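Local coordinates for protein putative tryptophan halogenase (Xanthomonas campestris pv. campestris, PDB 6Y1W) that is a flavin-dependent halogenase that probably uses FAD to halogenate an aromatic substrate, at residues H387-T399 / E438-Q452. Sequence-based numbering, arbitrary orientation. Where two conformers were deposited one is given.
Sequences HIRDFVILHYHAT and ELFAENSWIQVMLGQ. With BUD ((2S,3S)-butane-2,3-diol), chain H.
One amide side chain, that of Gln452, makes three hydrogen bonds to the end of the facing helix. It closes one end of a packed pair of nearly parallel helices, 387-397 and 442-451 (17°), whose other end is an aromatic cluster of His387, Phe391, Phe440 and Trp445. Gln452 NE2 donates to His395 O and, at 2.7 Å, to Ala398 O, both close to its amide plane. The two bonds reach carbonyls at the helix C-terminus and together fix the rotation of the amide. Gln452 OE1 accepts from His395 ND1 at 2.7 Å, with the donor above the carbonyl plane. His395 NE2 is hydrogen-bonded to Glu347 OE2, of a predicted tryptophan-binding residue. Gln452 is thus a plausible second-shell residue for that site.

Phe391 stacks face-to-face on Phe440, centroids 3.9 Å apart and planes nearly parallel. Its CG lies anti to the backbone N (chi1 -157°), which carries the ring across to Phe440. The same ring turns its edge to the face of Trp445, planes at 77°. Leu394 CD2 lies over the rim of the opposite face of Phe391 and also packs on Val448 CG1.

Ser444 OG and Ala441 N both bind O2 of the butanediol, which lies beside the Phe440 edge. Glu438 CB sits 3.4 Å above the centre of the His387 ring. The Glu438 carboxylate forms a salt bridge with Arg422 through OE1. Phe440 N donates to His387 NE2 at 3.0 Å, tilted from the ring plane toward the face that Glu438 CB covers.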
loop_
_atom_site.group_PDB
_atom_site.type_symbol
_atom_site.label_atom_id
_atom_site.label_comp_id
_atom_site.label_asym_id
_atom_site.label_seq_id
_atom_site.Cartn_x
_atom_site.Cartn_y
_atom_site.Cartn_z
ATOM N N HIS A 387 -12.059 -2.811 -5.587
ATOM C CA HIS A 387 -11.796 -1.390 -5.396
ATOM C C HIS A 387 -12.155 -0.582 -6.651
ATOM O O HIS A 387 -12.726 0.518 -6.561
ATOM C CB HIS A 387 -10.334 -1.170 -5.050
ATOM C CG HIS A 387 -9.902 0.207 -5.355
ATOM N ND1 HIS A 387 -10.245 1.264 -4.547
ATOM C CD2 HIS A 387 -9.248 0.733 -6.425
ATOM C CE1 HIS A 387 -9.790 2.385 -5.083
ATOM N NE2 HIS A 387 -9.180 2.089 -6.216
ATOM N N ILE A 388 -11.781 -1.081 -7.830
ATOM C CA ILE A 388 -12.146 -0.363 -9.047
ATOM C C ILE A 388 -13.661 -0.377 -9.243
ATOM O O ILE A 388 -14.259 0.656 -9.599
ATOM C CB ILE A 388 -11.390 -0.961 -10.247
ATOM C CG1 ILE A 388 -9.887 -0.711 -10.072
ATOM C CG2 ILE A 388 -11.782 -0.335 -11.526
ATOM C CD1 ILE A 388 -9.012 -1.612 -11.066
ATOM N N ARG A 389 -14.300 -1.529 -8.986
ATOM C CA ARG A 389 -15.762 -1.634 -9.043
ATOM C C ARG A 389 -16.411 -0.531 -8.221
ATOM O O ARG A 389 -17.338 0.149 -8.700
ATOM C CB ARG A 389 -16.212 -3.014 -8.540
ATOM C CG ARG A 389 -17.755 -3.160 -8.505
ATOM C CD ARG A 389 -18.168 -4.212 -7.504
ATOM N NE ARG A 389 -17.821 -3.775 -6.162
ATOM C CZ ARG A 389 -17.707 -4.608 -5.122
ATOM N NH1 ARG A 389 -17.945 -5.915 -5.329
ATOM N NH2 ARG A 389 -17.385 -4.136 -3.897
ATOM N N ASP A 390 -15.919 -0.326 -6.981
ATOM C CA ASP A 390 -16.545 0.664 -6.102
ATOM C C ASP A 390 -16.438 2.053 -6.700
ATOM O O ASP A 390 -17.356 2.874 -6.558
ATOM C CB ASP A 390 -15.904 0.643 -4.712
ATOM C CG ASP A 390 -16.357 -0.547 -3.866
ATOM O OD1 ASP A 390 -17.214 -1.340 -4.332
ATOM O OD2 ASP A 390 -15.784 -0.688 -2.749
ATOM N N PHE A 391 -15.313 2.345 -7.356
ATOM C CA PHE A 391 -15.125 3.668 -7.926
ATOM C C PHE A 391 -16.044 3.888 -9.130
ATOM O O PHE A 391 -16.518 5.015 -9.362
ATOM C CB PHE A 391 -13.649 3.846 -8.323
ATOM C CG PHE A 391 -13.222 5.311 -8.391
ATOM C CD1 PHE A 391 -12.737 5.948 -7.256
ATOM C CD2 PHE A 391 -13.311 6.029 -9.590
ATOM C CE1 PHE A 391 -12.352 7.301 -7.316
ATOM C CE2 PHE A 391 -12.930 7.351 -9.658
ATOM C CZ PHE A 391 -12.444 7.999 -8.527
ATOM N N VAL A 392 -16.288 2.834 -9.918
ATOM C CA VAL A 392 -17.236 2.927 -11.018
ATOM C C VAL A 392 -18.636 3.151 -10.470
ATOM O O VAL A 392 -19.371 4.027 -10.948
ATOM C CB VAL A 392 -17.137 1.666 -11.890
ATOM C CG1 VAL A 392 -18.281 1.602 -12.949
ATOM C CG2 VAL A 392 -15.734 1.582 -12.547
ATOM N N ILE A 393 -18.995 2.417 -9.406
ATOM C CA ILE A 393 -20.308 2.623 -8.780
ATOM C C ILE A 393 -20.461 4.045 -8.280
ATOM O O ILE A 393 -21.537 4.665 -8.425
ATOM C CB ILE A 393 -20.510 1.625 -7.633
ATOM C CG1 ILE A 393 -20.600 0.209 -8.189
ATOM C CG2 ILE A 393 -21.837 1.913 -6.912
ATOM C CD1 ILE A 393 -20.490 -0.878 -7.108
ATOM N N LEU A 394 -19.387 4.601 -7.711
ATOM C CA LEU A 394 -19.420 5.976 -7.237
ATOM C C LEU A 394 -19.915 6.948 -8.307
ATOM O O LEU A 394 -20.699 7.861 -8.012
ATOM C CB LEU A 394 -18.017 6.353 -6.772
ATOM C CG LEU A 394 -17.795 7.819 -6.490
ATOM C CD1 LEU A 394 -18.660 8.341 -5.316
ATOM C CD2 LEU A 394 -16.329 8.050 -6.190
ATOM N N HIS A 395 -19.498 6.750 -9.562
ATOM C CA HIS A 395 -19.901 7.685 -10.617
ATOM C C HIS A 395 -21.416 7.721 -10.811
ATOM O O HIS A 395 -21.965 8.779 -11.135
ATOM C CB HIS A 395 -19.210 7.304 -11.926
ATOM C CG HIS A 395 -17.851 7.919 -12.087
ATOM N ND1 HIS A 395 -17.668 9.292 -12.120
ATOM C CD2 HIS A 395 -16.619 7.362 -12.221
ATOM C CE1 HIS A 395 -16.376 9.554 -12.280
ATOM N NE2 HIS A 395 -15.719 8.405 -12.355
ATOM N N TYR A 396 -22.091 6.583 -10.645
ATOM C CA TYR A 396 -23.536 6.516 -10.836
ATOM C C TYR A 396 -24.293 6.908 -9.578
ATOM O O TYR A 396 -25.388 7.481 -9.683
ATOM C CB TYR A 396 -23.956 5.101 -11.256
ATOM C CG TYR A 396 -23.608 4.807 -12.692
ATOM C CD1 TYR A 396 -24.395 5.296 -13.717
ATOM C CD2 TYR A 396 -22.492 4.024 -13.027
ATOM C CE1 TYR A 396 -24.114 5.025 -15.052
ATOM C CE2 TYR A 396 -22.200 3.768 -14.377
ATOM C CZ TYR A 396 -23.026 4.263 -15.367
ATOM O OH TYR A 396 -22.794 4.019 -16.696
ATOM N N HIS A 397 -23.748 6.599 -8.395
ATOM C CA HIS A 397 -24.489 6.793 -7.145
ATOM C C HIS A 397 -24.396 8.213 -6.625
ATOM O O HIS A 397 -25.360 8.709 -6.023
ATOM C CB HIS A 397 -23.970 5.830 -6.065
ATOM C CG HIS A 397 -24.843 5.752 -4.839
ATOM N ND1 HIS A 397 -26.164 5.358 -4.903
ATOM C CD2 HIS A 397 -24.568 5.962 -3.525
ATOM C CE1 HIS A 397 -26.667 5.325 -3.672
ATOM N NE2 HIS A 397 -25.726 5.689 -2.818
ATOM N N ALA A 398 -23.251 8.872 -6.814
ATOM C CA ALA A 398 -23.066 10.249 -6.351
ATOM C C ALA A 398 -23.609 11.188 -7.425
ATOM O O ALA A 398 -22.911 11.566 -8.364
ATOM C CB ALA A 398 -21.600 10.518 -6.042
ATOM N N THR A 399 -24.895 11.551 -7.325
ATOM C CA THR A 399 -25.468 12.408 -8.359
ATOM C C THR A 399 -26.622 13.179 -7.751
ATOM O O THR A 399 -27.304 12.669 -6.852
ATOM C CB THR A 399 -25.961 11.636 -9.604
ATOM O OG1 THR A 399 -26.483 12.585 -10.539
ATOM C CG2 THR A 399 -27.062 10.605 -9.244
ATOM N N GLU A 438 -4.612 -0.318 -4.298
ATOM C CA GLU A 438 -5.796 0.225 -4.951
ATOM C C GLU A 438 -5.347 1.139 -6.079
ATOM O O GLU A 438 -4.373 1.887 -5.944
ATOM C CB GLU A 438 -6.658 1.000 -3.963
ATOM C CG GLU A 438 -7.405 0.100 -3.024
ATOM C CD GLU A 438 -7.929 0.852 -1.821
ATOM O OE1 GLU A 438 -7.568 2.044 -1.636
ATOM O OE2 GLU A 438 -8.720 0.251 -1.063
ATOM N N LEU A 439 -6.076 1.064 -7.201
ATOM C CA LEU A 439 -5.732 1.897 -8.345
ATOM C C LEU A 439 -5.931 3.380 -8.041
ATOM O O LEU A 439 -5.078 4.202 -8.373
ATOM C CB LEU A 439 -6.564 1.477 -9.558
ATOM C CG LEU A 439 -6.492 2.441 -10.740
ATOM C CD1 LEU A 439 -5.066 2.555 -11.308
ATOM C CD2 LEU A 439 -7.448 1.966 -11.824
ATOM N N PHE A 440 -7.089 3.757 -7.502
ATOM C CA PHE A 440 -7.453 5.167 -7.494
ATOM C C PHE A 440 -6.798 5.877 -6.308
ATOM O O PHE A 440 -6.963 5.471 -5.151
ATOM C CB PHE A 440 -8.975 5.307 -7.513
ATOM C CG PHE A 440 -9.562 4.876 -8.843
ATOM C CD1 PHE A 440 -9.371 5.669 -9.964
ATOM C CD2 PHE A 440 -10.247 3.669 -8.981
ATOM C CE1 PHE A 440 -9.862 5.280 -11.178
ATOM C CE2 PHE A 440 -10.743 3.265 -10.198
ATOM C CZ PHE A 440 -10.560 4.073 -11.307
ATOM N N ALA A 441 -6.029 6.910 -6.617
ATOM C CA ALA A 441 -5.313 7.689 -5.635
ATOM C C ALA A 441 -6.272 8.605 -4.863
ATOM O O ALA A 441 -7.432 8.796 -5.226
ATOM C CB ALA A 441 -4.241 8.529 -6.327
ATOM N N GLU A 442 -5.771 9.146 -3.754
ATOM C CA GLU A 442 -6.557 10.129 -3.010
ATOM C C GLU A 442 -7.068 11.251 -3.910
ATOM O O GLU A 442 -8.231 11.651 -3.791
ATOM C CB GLU A 442 -5.729 10.680 -1.844
ATOM C CG GLU A 442 -5.548 9.637 -0.747
ATOM C CD GLU A 442 -4.724 10.131 0.428
ATOM O OE1 GLU A 442 -4.327 11.303 0.431
ATOM O OE2 GLU A 442 -4.474 9.329 1.356
ATOM N N ASN A 443 -6.230 11.761 -4.830
ATOM C CA ASN A 443 -6.662 12.839 -5.725
ATOM C C ASN A 443 -7.923 12.453 -6.501
ATOM O O ASN A 443 -8.783 13.313 -6.781
ATOM C CB ASN A 443 -5.540 13.188 -6.722
ATOM C CG ASN A 443 -5.936 14.338 -7.664
ATOM O OD1 ASN A 443 -6.054 15.458 -7.227
ATOM N ND2 ASN A 443 -6.130 14.046 -8.937
ATOM N N SER A 444 -8.004 11.188 -6.918
ATOM C CA SER A 444 -9.135 10.721 -7.720
ATOM C C SER A 444 -10.413 10.710 -6.899
ATOM O O SER A 444 -11.448 11.222 -7.347
ATOM C CB SER A 444 -8.859 9.312 -8.247
ATOM O OG SER A 444 -7.908 9.369 -9.303
ATOM N N TRP A 445 -10.354 10.123 -5.690
ATOM C CA TRP A 445 -11.515 10.131 -4.791
ATOM C C TRP A 445 -11.989 11.565 -4.530
ATOM O O TRP A 445 -13.203 11.844 -4.543
ATOM C CB TRP A 445 -11.156 9.462 -3.447
ATOM C CG TRP A 445 -11.078 7.979 -3.501
ATOM C CD1 TRP A 445 -9.930 7.222 -3.509
ATOM C CD2 TRP A 445 -12.173 7.047 -3.526
ATOM N NE1 TRP A 445 -10.247 5.894 -3.544
ATOM C CE2 TRP A 445 -11.611 5.750 -3.572
ATOM C CE3 TRP A 445 -13.567 7.188 -3.523
ATOM C CZ2 TRP A 445 -12.397 4.588 -3.602
ATOM C CZ3 TRP A 445 -14.355 6.033 -3.567
ATOM C CH2 TRP A 445 -13.765 4.746 -3.603
ATOM N N ILE A 446 -11.042 12.486 -4.291
ATOM C CA ILE A 446 -11.408 13.871 -3.991
ATOM C C ILE A 446 -12.025 14.536 -5.210
ATOM O O ILE A 446 -13.107 15.116 -5.132
ATOM C CB ILE A 446 -10.189 14.680 -3.505
ATOM C CG1 ILE A 446 -9.577 14.070 -2.249
ATOM C CG2 ILE A 446 -10.554 16.162 -3.309
ATOM C CD1 ILE A 446 -8.174 14.616 -1.979
ATOM N N GLN A 447 -11.360 14.451 -6.366
ATOM C CA GLN A 447 -11.900 15.141 -7.540
ATOM C C GLN A 447 -13.284 14.613 -7.910
ATOM O O GLN A 447 -14.186 15.390 -8.260
ATOM C CB GLN A 447 -10.955 15.019 -8.736
ATOM C CG GLN A 447 -9.660 15.834 -8.617
ATOM C CD GLN A 447 -8.917 15.825 -9.961
ATOM O OE1 GLN A 447 -9.260 15.076 -10.831
ATOM N NE2 GLN A 447 -7.902 16.667 -10.101
ATOM N N VAL A 448 -13.471 13.294 -7.873
ATOM C CA VAL A 448 -14.762 12.760 -8.289
ATOM C C VAL A 448 -15.841 13.037 -7.240
ATOM O O VAL A 448 -16.977 13.384 -7.595
ATOM C CB VAL A 448 -14.622 11.264 -8.600
ATOM C CG1 VAL A 448 -15.958 10.644 -8.844
ATOM C CG2 VAL A 448 -13.733 11.148 -9.868
ATOM N N MET A 449 -15.535 12.867 -5.945
ATOM C CA MET A 449 -16.599 13.139 -4.967
ATOM C C MET A 449 -16.946 14.625 -4.911
ATOM O O MET A 449 -18.135 14.978 -4.886
ATOM C CB MET A 449 -16.238 12.599 -3.585
ATOM C CG MET A 449 -16.319 11.083 -3.621
ATOM S SD MET A 449 -16.277 10.333 -1.958
ATOM C CE MET A 449 -14.547 10.511 -1.567
ATOM N N LEU A 450 -15.948 15.525 -4.939
ATOM C CA LEU A 450 -16.298 16.946 -4.982
ATOM C C LEU A 450 -17.024 17.274 -6.280
ATOM O O LEU A 450 -18.022 18.028 -6.282
ATOM C CB LEU A 450 -15.037 17.803 -4.888
ATOM C CG LEU A 450 -14.427 18.098 -3.537
ATOM C CD1 LEU A 450 -13.143 18.916 -3.762
ATOM C CD2 LEU A 450 -15.438 18.872 -2.680
ATOM N N GLY A 451 -16.517 16.741 -7.400
ATOM C CA GLY A 451 -17.111 17.044 -8.697
ATOM C C GLY A 451 -18.548 16.595 -8.842
ATOM O O GLY A 451 -19.341 17.238 -9.546
ATOM N N GLN A 452 -18.906 15.477 -8.212
ATOM C CA GLN A 452 -20.245 14.933 -8.283
ATOM C C GLN A 452 -21.100 15.329 -7.079
ATOM O O GLN A 452 -22.192 14.784 -6.902
ATOM C CB GLN A 452 -20.196 13.428 -8.483
ATOM C CG GLN A 452 -19.438 13.141 -9.805
ATOM C CD GLN A 452 -19.799 11.877 -10.548
ATOM O OE1 GLN A 452 -19.085 11.521 -11.487
ATOM N NE2 GLN A 452 -20.921 11.234 -10.205
HETATM C C1 BUD H . -5.538 6.271 -13.006
HETATM O O1 BUD H . -7.357 7.531 -12.143
HETATM C C2 BUD H . -6.319 6.663 -11.751
HETATM O O2 BUD H . -6.028 7.680 -9.530
HETATM C C3 BUD H . -5.388 7.369 -10.759
HETATM C C4 BUD H . -4.186 6.459 -10.479
#